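Local coordinates for protein family 88 glycosyl hydrolase (Bacteroides thetaiotaomicron, PDB 5NOA) that probably acts as a polysaccharide lyase that removes rhamnose caps from complex arabinogalactan proteins, within a family otherwise associated with glycoside hydrolysis, at residues W225-G230 with G286-G291; K221-A226 with T275-D280. One frame throughout, in Å; residues are numbered along the deposited sequence.

Interaction 1: residues W225-G230 with G286-G291; sequences WARGDG and GPETSG
In the (alpha/alpha)6 barrel of the six-hairpin clan, expected for family 88 glycoside hydrolases, the first turns of helices 226-242 and 289-304 meet here, and R227 and S290 carry the polar part of their contact. In the conformer described, one of two modelled for R227, NH1 donates to S290 OG over 3.1 Å. The bond is nearly straight (172°), with the hydroxyl oxygen lying in the guanidinium plane at its edge. The arginine reaches it by running CG anti to the backbone N (chi1 -179°) and then bending at chi3, which also lays CD against the same oxygen. The indole of W225, the N-cap residue of its helix, lies over the rim of one guanidinium face of R227, with W225 CZ2 3.4 Å above the plane. Outside the two segments, NH1 also bonds to Q339 O.

The S290 hydroxyl passes the connection on, donating to E288 OE2 over 2.7 Å. E288 is the N-cap of helix 289-304: OE2 also accepts from S290 N, from above the carboxylate plane, while OE1 takes G291 N on its syn lone pair at 3.0 Å. R227 NH1 itself stays 4.2 Å from E288 OE2, beyond a salt bridge, although the opposite charges probably still attract. A water accepts from R227 N and gives a weak bond to E288 OE1. Beside this network the backbones almost touch, because G291 has no side chain: its CA lies 3.9 Å from R227 CA, and a CB there would collide with the methyl group of A226.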
loop_
_atom_site.group_PDB
_atom_site.type_symbol
_atom_site.label_atom_id
_atom_site.label_comp_id
_atom_site.label_asym_id
_atom_site.label_seq_id
_atom_site.Cartn_x
_atom_site.Cartn_y
_atom_site.Cartn_z
ATOM N N TRP A 225 -12.481 5.454 -4.985
ATOM C CA TRP A 225 -11.499 6.307 -4.319
ATOM C C TRP A 225 -10.118 5.879 -4.780
ATOM O O TRP A 225 -9.712 4.718 -4.634
ATOM C CB TRP A 225 -11.615 6.097 -2.838
ATOM C CG TRP A 225 -10.770 6.952 -1.981
ATOM C CD1 TRP A 225 -10.324 8.207 -2.229
ATOM C CD2 TRP A 225 -10.319 6.633 -0.675
ATOM N NE1 TRP A 225 -9.594 8.681 -1.175
ATOM C CE2 TRP A 225 -9.629 7.762 -0.181
ATOM C CE3 TRP A 225 -10.446 5.527 0.129
ATOM C CZ2 TRP A 225 -8.999 7.793 1.055
ATOM C CZ3 TRP A 225 -9.832 5.556 1.390
ATOM C CH2 TRP A 225 -9.150 6.693 1.827
ATOM N N ALA A 226 -9.342 6.843 -5.267
ATOM C CA ALA A 226 -8.023 6.555 -5.804
ATOM C C ALA A 226 -7.115 5.933 -4.766
ATOM O O ALA A 226 -6.470 4.926 -5.055
ATOM C CB ALA A 226 -7.383 7.825 -6.347
ATOM N N ARG A 227 -6.999 6.501 -3.568
ATOM C CA ARG A 227 -6.100 5.875 -2.606
ATOM C C ARG A 227 -6.551 4.451 -2.305
ATOM O O ARG A 227 -5.712 3.576 -2.183
ATOM C CB ARG A 227 -5.914 6.688 -1.327
ATOM C CG ARG A 227 -4.938 5.969 -0.400
ATOM C CD ARG A 227 -4.304 6.817 0.701
ATOM N NE ARG A 227 -5.230 7.308 1.719
ATOM C CZ ARG A 227 -5.489 8.593 1.984
ATOM N NH1 ARG A 227 -4.989 9.565 1.234
ATOM N NH2 ARG A 227 -6.310 8.898 2.989
ATOM N N GLY A 228 -7.855 4.221 -2.227
ATOM C CA GLY A 228 -8.399 2.867 -1.987
ATOM C C GLY A 228 -7.875 1.841 -3.002
ATOM O O GLY A 228 -7.374 0.770 -2.661
ATOM N N ASP A 229 -8.046 2.187 -4.281
ATOM C CA ASP A 229 -7.556 1.308 -5.313
ATOM C C ASP A 229 -6.034 1.225 -5.356
ATOM O O ASP A 229 -5.496 0.174 -5.743
ATOM C CB ASP A 229 -8.151 1.651 -6.661
ATOM C CG ASP A 229 -9.533 1.129 -6.772
ATOM O OD1 ASP A 229 -10.457 1.751 -6.143
ATOM O OD2 ASP A 229 -9.726 0.068 -7.401
ATOM N N GLY A 230 -5.371 2.299 -4.980
ATOM C CA GLY A 230 -3.927 2.268 -4.862
ATOM C C GLY A 230 -3.460 1.241 -3.858
ATOM O O GLY A 230 -2.563 0.454 -4.142
ATOM N N GLY A 286 -8.299 18.051 -9.294
ATOM C CA GLY A 286 -6.905 18.348 -9.206
ATOM C C GLY A 286 -6.053 17.195 -8.723
ATOM O O GLY A 286 -6.525 16.053 -8.476
ATOM N N PRO A 287 -4.738 17.448 -8.606
ATOM C CA PRO A 287 -3.804 16.406 -8.266
ATOM C C PRO A 287 -4.045 15.738 -6.902
ATOM O O PRO A 287 -4.477 16.346 -5.940
ATOM C CB PRO A 287 -2.475 17.142 -8.173
ATOM C CG PRO A 287 -2.680 18.504 -8.518
ATOM C CD PRO A 287 -4.087 18.752 -8.813
ATOM N N GLU A 288 -3.676 14.469 -6.825
ATOM C CA GLU A 288 -3.554 13.799 -5.534
ATOM C C GLU A 288 -2.406 12.819 -5.654
ATOM O O GLU A 288 -2.263 12.163 -6.691
ATOM C CB GLU A 288 -4.856 13.147 -5.109
ATOM C CG GLU A 288 -4.906 12.787 -3.614
ATOM C CD GLU A 288 -4.148 11.546 -3.198
ATOM O OE1 GLU A 288 -4.285 10.525 -3.897
ATOM O OE2 GLU A 288 -3.476 11.578 -2.104
ATOM N N THR A 289 -1.609 12.700 -4.595
ATOM C CA THR A 289 -0.357 11.960 -4.668
ATOM C C THR A 289 -0.412 10.530 -4.215
ATOM O O THR A 289 0.286 9.686 -4.780
ATOM C CB THR A 289 0.708 12.731 -3.919
ATOM O OG1 THR A 289 0.908 13.976 -4.577
ATOM C CG2 THR A 289 2.041 12.005 -3.782
ATOM N N SER A 290 -1.113 10.241 -3.124
ATOM C CA SER A 290 -1.006 8.904 -2.551
ATOM C C SER A 290 -1.528 7.812 -3.470
ATOM O O SER A 290 -0.838 6.793 -3.674
ATOM C CB SER A 290 -1.637 8.831 -1.157
ATOM O OG SER A 290 -3.021 9.123 -1.168
ATOM N N GLY A 291 -2.718 7.998 -4.029
ATOM C CA GLY A 291 -3.217 7.013 -5.030
ATOM C C GLY A 291 -2.273 6.883 -6.191
ATOM O O GLY A 291 -1.817 5.800 -6.518
HETATM O O HOH W 1 -7.038 9.557 -3.269
#

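Interaction 2: residues K221-A226 with T275-D280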
loop_
_atom_site.group_PDB
_atom_site.type_symbol
_atom_site.label_atom_id
_atom_site.label_comp_id
_atom_site.label_asym_id
_atom_site.label_seq_id
_atom_site.Cartn_x
_atom_site.Cartn_y
_atom_site.Cartn_z
ATOM N N LYS A 221 -21.200 9.486 -11.813
ATOM C CA LYS A 221 -20.287 8.418 -12.170
ATOM C C LYS A 221 -20.213 7.425 -11.024
ATOM O O LYS A 221 -20.568 7.714 -9.885
ATOM C CB LYS A 221 -18.871 8.938 -12.494
ATOM C CG LYS A 221 -18.726 9.955 -13.621
ATOM C CD LYS A 221 -19.026 9.437 -15.021
ATOM C CE LYS A 221 -18.534 10.408 -16.101
ATOM N NZ LYS A 221 -19.148 10.143 -17.426
ATOM N N LYS A 222 -19.687 6.238 -11.318
ATOM C CA LYS A 222 -19.272 5.352 -10.233
ATOM C C LYS A 222 -18.162 6.028 -9.441
ATOM O O LYS A 222 -17.257 6.604 -10.062
ATOM C CB LYS A 222 -18.839 4.000 -10.765
ATOM C CG LYS A 222 -19.943 3.226 -11.451
ATOM C CD LYS A 222 -19.493 1.868 -11.924
ATOM C CE LYS A 222 -20.662 1.018 -12.388
ATOM N NZ LYS A 222 -20.304 -0.305 -12.923
ATOM N N ASP A 223 -18.198 5.931 -8.106
ATOM C CA ASP A 223 -17.252 6.628 -7.265
ATOM C C ASP A 223 -16.246 5.642 -6.684
ATOM O O ASP A 223 -16.555 4.913 -5.733
ATOM C CB ASP A 223 -17.995 7.338 -6.151
ATOM C CG ASP A 223 -17.074 8.161 -5.260
ATOM O OD1 ASP A 223 -15.970 8.579 -5.693
ATOM O OD2 ASP A 223 -17.473 8.414 -4.086
ATOM N N PHE A 224 -15.046 5.632 -7.250
ATOM C CA PHE A 224 -13.939 4.777 -6.804
ATOM C C PHE A 224 -12.861 5.683 -6.232
ATOM O O PHE A 224 -12.345 6.551 -6.917
ATOM C CB PHE A 224 -13.388 3.960 -7.965
ATOM C CG PHE A 224 -14.377 2.993 -8.523
ATOM C CD1 PHE A 224 -14.717 1.856 -7.816
ATOM C CD2 PHE A 224 -14.970 3.184 -9.780
ATOM C CE1 PHE A 224 -15.611 0.921 -8.314
ATOM C CE2 PHE A 224 -15.870 2.239 -10.275
ATOM C CZ PHE A 224 -16.187 1.131 -9.555
ATOM N N TRP A 225 -12.481 5.454 -4.985
ATOM C CA TRP A 225 -11.499 6.307 -4.319
ATOM C C TRP A 225 -10.118 5.879 -4.780
ATOM O O TRP A 225 -9.712 4.718 -4.634
ATOM C CB TRP A 225 -11.615 6.097 -2.838
ATOM C CG TRP A 225 -10.770 6.952 -1.981
ATOM C CD1 TRP A 225 -10.324 8.207 -2.229
ATOM C CD2 TRP A 225 -10.319 6.633 -0.675
ATOM N NE1 TRP A 225 -9.594 8.681 -1.175
ATOM C CE2 TRP A 225 -9.629 7.762 -0.181
ATOM C CE3 TRP A 225 -10.446 5.527 0.129
ATOM C CZ2 TRP A 225 -8.999 7.793 1.055
ATOM C CZ3 TRP A 225 -9.832 5.556 1.390
ATOM C CH2 TRP A 225 -9.150 6.693 1.827
ATOM N N ALA A 226 -9.342 6.843 -5.267
ATOM C CA ALA A 226 -8.023 6.555 -5.804
ATOM C C ALA A 226 -7.115 5.933 -4.766
ATOM O O ALA A 226 -6.470 4.926 -5.055
ATOM C CB ALA A 226 -7.383 7.825 -6.347
ATOM N N THR A 275 -7.341 11.397 -9.918
ATOM C CA THR A 275 -8.137 12.224 -9.027
ATOM C C THR A 275 -8.744 11.381 -7.922
ATOM O O THR A 275 -8.929 10.153 -8.065
ATOM C CB THR A 275 -9.218 12.995 -9.809
ATOM O OG1 THR A 275 -9.933 12.103 -10.659
ATOM C CG2 THR A 275 -8.614 14.070 -10.661
ATOM N N ARG A 276 -9.065 12.057 -6.828
ATOM C CA ARG A 276 -9.610 11.402 -5.657
ATOM C C ARG A 276 -10.798 10.497 -5.964
ATOM O O ARG A 276 -10.879 9.391 -5.404
ATOM C CB ARG A 276 -9.943 12.458 -4.584
ATOM C CG ARG A 276 -8.714 13.031 -3.901
ATOM C CD ARG A 276 -9.009 14.267 -3.102
ATOM N NE ARG A 276 -9.166 15.401 -3.999
ATOM C CZ ARG A 276 -9.615 16.595 -3.620
ATOM N NH1 ARG A 276 -9.971 16.816 -2.352
ATOM N NH2 ARG A 276 -9.696 17.570 -4.482
ATOM N N SER A 277 -11.733 10.925 -6.827
ATOM C CA SER A 277 -12.755 10.041 -7.436
ATOM C C SER A 277 -12.216 9.701 -8.824
ATOM O O SER A 277 -12.128 10.567 -9.705
ATOM C CB SER A 277 -14.114 10.724 -7.518
ATOM O OG SER A 277 -15.129 9.828 -7.912
ATOM N N MET A 278 -11.787 8.468 -9.006
ATOM C CA MET A 278 -10.954 8.122 -10.178
ATOM C C MET A 278 -11.638 8.391 -11.500
ATOM O O MET A 278 -10.964 8.747 -12.460
ATOM C CB MET A 278 -10.592 6.639 -10.113
ATOM C CG MET A 278 -9.676 6.298 -8.964
ATOM S SD MET A 278 -9.454 4.502 -8.699
ATOM C CE MET A 278 -8.528 4.049 -10.180
ATOM N N LEU A 279 -12.966 8.185 -11.545
ATOM C CA LEU A 279 -13.738 8.308 -12.779
ATOM C C LEU A 279 -14.465 9.643 -12.896
ATOM O O LEU A 279 -15.217 9.826 -13.830
ATOM C CB LEU A 279 -14.735 7.162 -12.908
ATOM C CG LEU A 279 -14.173 5.759 -12.803
ATOM C CD1 LEU A 279 -15.268 4.732 -13.033
ATOM C CD2 LEU A 279 -13.036 5.492 -13.742
ATOM N N ASP A 280 -14.244 10.578 -11.980
ATOM C CA ASP A 280 -14.950 11.858 -12.029
ATOM C C ASP A 280 -14.047 12.948 -11.514
ATOM O O ASP A 280 -14.049 13.250 -10.316
ATOM C CB ASP A 280 -16.240 11.800 -11.213
ATOM C CG ASP A 280 -17.101 13.081 -11.351
ATOM O OD1 ASP A 280 -16.620 14.070 -11.928
ATOM O OD2 ASP A 280 -18.248 13.107 -10.836
HETATM O O HOH W 2 -14.795 7.517 -9.469
HETATM O O HOH W 3 -13.624 9.111 -4.140
#
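S277 grips D223 at the closely fitted end of this contact, its OG donating to D223 OD1 over 2.7 Å. The hydroxyl comes in on the anti side of the carboxylate, 31° out of its plane. D223 holds CG anti to its own N (chi1 -177°), which swings OD1 back to the serine although the CB bond points away; OD2 bonds to H215 NE2. OD1 also accepts from a water that gives its other hydrogen to R276 O. With an alanine here, the S277 hydroxyl would probably lose its acceptor, though a second water still bonds to it, and H215 NE2 and the first water would each lose a partner.

The backbones beside this pair form an isolated antiparallel beta bridge between two loops, W225 and S277 making its non-hydrogen-bonded pair. M278 N donates to F224 O at 2.9 Å, nearly along the C=O axis, and A226 N to R276 O at 3.0 Å from above the carbonyl plane. Between them S277 CA and W225 CA add CA-H...O contacts to those same two oxygens. Past the bridge, 275-280 folds into a type I turn from S277 to D280. M278 packs against the start of the helix, its CG 3.8 Å from A226 CB and its SD near F224 CB. L279 CD1 meets the edge of the F224 ring, in its plane, 3.6 Å from F224 CD2, while the ring stacks on Y205.

The second water is bound four ways, donating to K222 O and S277 OG and accepting from F224 N and L279 N. Toward solvent the fit relaxes: exposed K221 merely lays CG over L279 O at 3.5 Å, its side chain crossing that of D280 at about a right angle.

In the fold
Followed from the N terminus, the chain passes through 221-226 and enters helix 226-242, so that both interactions begin on one continuous run and share W225 and A226. Helix 250-266 comes next; the loop at 275-280 then returns to close interaction 2, and 286-291 closes interaction 1 as helix 289-304 starts. The two closures cross rather than nest: interaction 2 opens first and also closes first. Interaction 2 joins loop to loop, whereas interaction 1 joins two helix starts nearer the centre of the chain. Their centres lie about 9 Å apart, and D229 against M278 and E288 against R276 make direct packing contacts between them.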